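Class II aldolase/adducin domain protein (Pseudomonas syringae pv. phaseolicola 1448A, PDB 3OCR) is of unsettled function but belongs to the class II aldolase/adducin family and is possibly a lyase, with actin-filament binding only a weak possibility. Local coordinates at residues 197-202 with 255-260. Numbering follows the deposited sequence.
Sequences VSVEHA and RHWNAL
Trp-257 of helix 251-265 turns one face of its indole to Glu-200 in the first turn of helix 199-219, while Val-199 touches the six-membered ring obliquely. The aliphatic part of Glu-200 does the touching: CG sits over the five-membered ring, 3.5 Å from its centroid and 13° off the ring normal, a CH-pi contact. The closest approach is Glu-200 CG to Trp-257 CD2, 3.4 Å. CG anti to the carbonyl carbon sets this methylene over the ring, and the bend at chi2 leaves the carboxylate plane 57° from that of the indole. Val-199 CG1 lies 3.8 Å from Trp-257 CH2. Trp-257 carries its CG anti to the backbone N (chi1 172°), which sends the indole across to the neighbouring helix, where it also packs on Ile-203 and on Ala-40 of helix 29-47. Helix 251-265 thus lies against two helices of the AraD-like fold, one of them following sheet strand 191-196. Ser-198 is the N-cap of helix 199-219: its OG accepts from His-201 N at 2.9 Å. One residue before the tryptophan, His-256 hydrogen-bonds through NE2 to His-207 ND1 and through ND1 to the hydroxyl of Tyr-55 of a second subunit. No hydrogen bond or salt bridge crosses between 197-202 and 255-260, so dispersion and CH-pi attraction join the two segments, with the acidic residue contributing its methylene rather than its charge.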
loop_
_atom_site.group_PDB
_atom_site.type_symbol
_atom_site.label_atom_id
_atom_site.label_comp_id
_atom_site.label_asym_id
_atom_site.label_seq_id
_atom_site.Cartn_x
_atom_site.Cartn_y
_atom_site.Cartn_z
ATOM N N VAL A 197 8.857 -28.008 11.377
ATOM C CA VAL A 197 9.824 -28.890 12.015
ATOM C C VAL A 197 11.031 -28.048 12.450
ATOM O O VAL A 197 11.943 -28.536 13.114
ATOM C CB VAL A 197 10.271 -30.032 11.066
ATOM C CG1 VAL A 197 9.053 -30.861 10.592
ATOM C CG2 VAL A 197 11.047 -29.479 9.876
ATOM N N SER A 198 11.012 -26.774 12.052
ATOM C CA SER A 198 12.057 -25.817 12.411
ATOM C C SER A 198 11.425 -24.443 12.259
ATOM O O SER A 198 10.346 -24.320 11.675
ATOM C CB SER A 198 13.241 -25.952 11.451
ATOM O OG SER A 198 12.851 -25.618 10.125
ATOM N N VAL A 199 12.092 -23.419 12.780
ATOM C CA VAL A 199 11.696 -22.026 12.564
ATOM C C VAL A 199 11.680 -21.720 11.050
ATOM O O VAL A 199 10.751 -21.097 10.541
ATOM C CB VAL A 199 12.658 -21.049 13.316
ATOM C CG1 VAL A 199 12.434 -19.598 12.874
ATOM C CG2 VAL A 199 12.492 -21.193 14.839
ATOM N N GLU A 200 12.679 -22.221 10.338
ATOM C CA GLU A 200 12.813 -21.985 8.893
ATOM C C GLU A 200 11.609 -22.562 8.133
ATOM O O GLU A 200 11.030 -21.909 7.263
ATOM C CB GLU A 200 14.102 -22.589 8.361
ATOM C CG GLU A 200 15.391 -22.125 9.097
ATOM C CD GLU A 200 15.854 -23.087 10.184
ATOM O OE1 GLU A 200 15.132 -23.283 11.184
ATOM O OE2 GLU A 200 16.968 -23.625 10.047
ATOM N N HIS A 201 11.258 -23.794 8.459
ATOM C CA HIS A 201 10.115 -24.446 7.806
ATOM C C HIS A 201 8.786 -23.695 8.072
ATOM O O HIS A 201 7.984 -23.477 7.143
ATOM C CB HIS A 201 10.053 -25.918 8.251
ATOM C CG HIS A 201 8.879 -26.667 7.693
ATOM N ND1 HIS A 201 8.245 -27.675 8.388
ATOM C CD2 HIS A 201 8.218 -26.546 6.516
ATOM C CE1 HIS A 201 7.239 -28.144 7.660
ATOM N NE2 HIS A 201 7.198 -27.467 6.522
ATOM N N ALA A 202 8.551 -23.323 9.337
ATOM C CA ALA A 202 7.364 -22.578 9.738
ATOM C C ALA A 202 7.279 -21.233 9.024
ATOM O O ALA A 202 6.221 -20.832 8.551
ATOM C CB ALA A 202 7.316 -22.398 11.291
ATOM N N ARG A 255 17.236 -22.703 1.421
ATOM C CA ARG A 255 17.489 -21.681 0.404
ATOM C C ARG A 255 16.613 -20.433 0.617
ATOM O O ARG A 255 17.097 -19.296 0.569
ATOM C CB ARG A 255 17.263 -22.282 -0.990
ATOM C CG ARG A 255 17.602 -21.384 -2.157
ATOM C CD ARG A 255 17.366 -22.083 -3.508
ATOM N NE ARG A 255 18.160 -23.301 -3.605
ATOM C CZ ARG A 255 17.648 -24.529 -3.591
ATOM N NH1 ARG A 255 16.331 -24.716 -3.537
ATOM N NH2 ARG A 255 18.456 -25.573 -3.664
ATOM N N HIS A 256 15.314 -20.664 0.818
ATOM C CA HIS A 256 14.340 -19.611 1.083
ATOM C C HIS A 256 14.741 -18.832 2.331
ATOM O O HIS A 256 14.691 -17.609 2.346
ATOM C CB HIS A 256 12.959 -20.256 1.284
ATOM C CG HIS A 256 11.834 -19.288 1.446
ATOM N ND1 HIS A 256 10.866 -19.106 0.479
ATOM C CD2 HIS A 256 11.473 -18.502 2.488
ATOM C CE1 HIS A 256 9.982 -18.219 0.904
ATOM N NE2 HIS A 256 10.322 -17.844 2.124
ATOM N N TRP A 257 15.120 -19.552 3.376
ATOM C CA TRP A 257 15.454 -18.940 4.649
ATOM C C TRP A 257 16.743 -18.116 4.535
ATOM O O TRP A 257 16.820 -17.007 5.078
ATOM C CB TRP A 257 15.646 -20.010 5.721
ATOM C CG TRP A 257 16.187 -19.469 7.024
ATOM C CD1 TRP A 257 17.496 -19.490 7.468
ATOM C CD2 TRP A 257 15.418 -18.841 8.059
ATOM N NE1 TRP A 257 17.567 -18.914 8.722
ATOM C CE2 TRP A 257 16.313 -18.494 9.095
ATOM C CE3 TRP A 257 14.060 -18.529 8.198
ATOM C CZ2 TRP A 257 15.887 -17.858 10.277
ATOM C CZ3 TRP A 257 13.631 -17.887 9.359
ATOM C CH2 TRP A 257 14.545 -17.558 10.384
ATOM N N ASN A 258 17.743 -18.663 3.851
ATOM C CA ASN A 258 19.069 -18.001 3.753
ATOM C C ASN A 258 18.982 -16.645 3.033
ATOM O O ASN A 258 19.769 -15.731 3.309
ATOM C CB ASN A 258 20.066 -18.894 3.005
ATOM C CG ASN A 258 20.520 -20.093 3.816
ATOM O OD1 ASN A 258 20.319 -20.162 5.025
ATOM N ND2 ASN A 258 21.168 -21.037 3.150
ATOM N N ALA A 259 18.053 -16.538 2.089
ATOM C CA ALA A 259 17.804 -15.279 1.374
ATOM C C ALA A 259 17.085 -14.283 2.284
ATOM O O ALA A 259 17.437 -13.114 2.319
ATOM C CB ALA A 259 17.004 -15.509 0.078
ATOM N N LEU A 260 16.083 -14.744 3.019
ATOM C CA LEU A 260 15.443 -13.899 4.039
ATOM C C LEU A 260 16.485 -13.316 4.999
ATOM O O LEU A 260 16.447 -12.127 5.301
ATOM C CB LEU A 260 14.375 -14.669 4.810
ATOM C CG LEU A 260 13.103 -14.965 4.001
ATOM C CD1 LEU A 260 12.081 -15.709 4.847
ATOM C CD2 LEU A 260 12.457 -13.706 3.415
#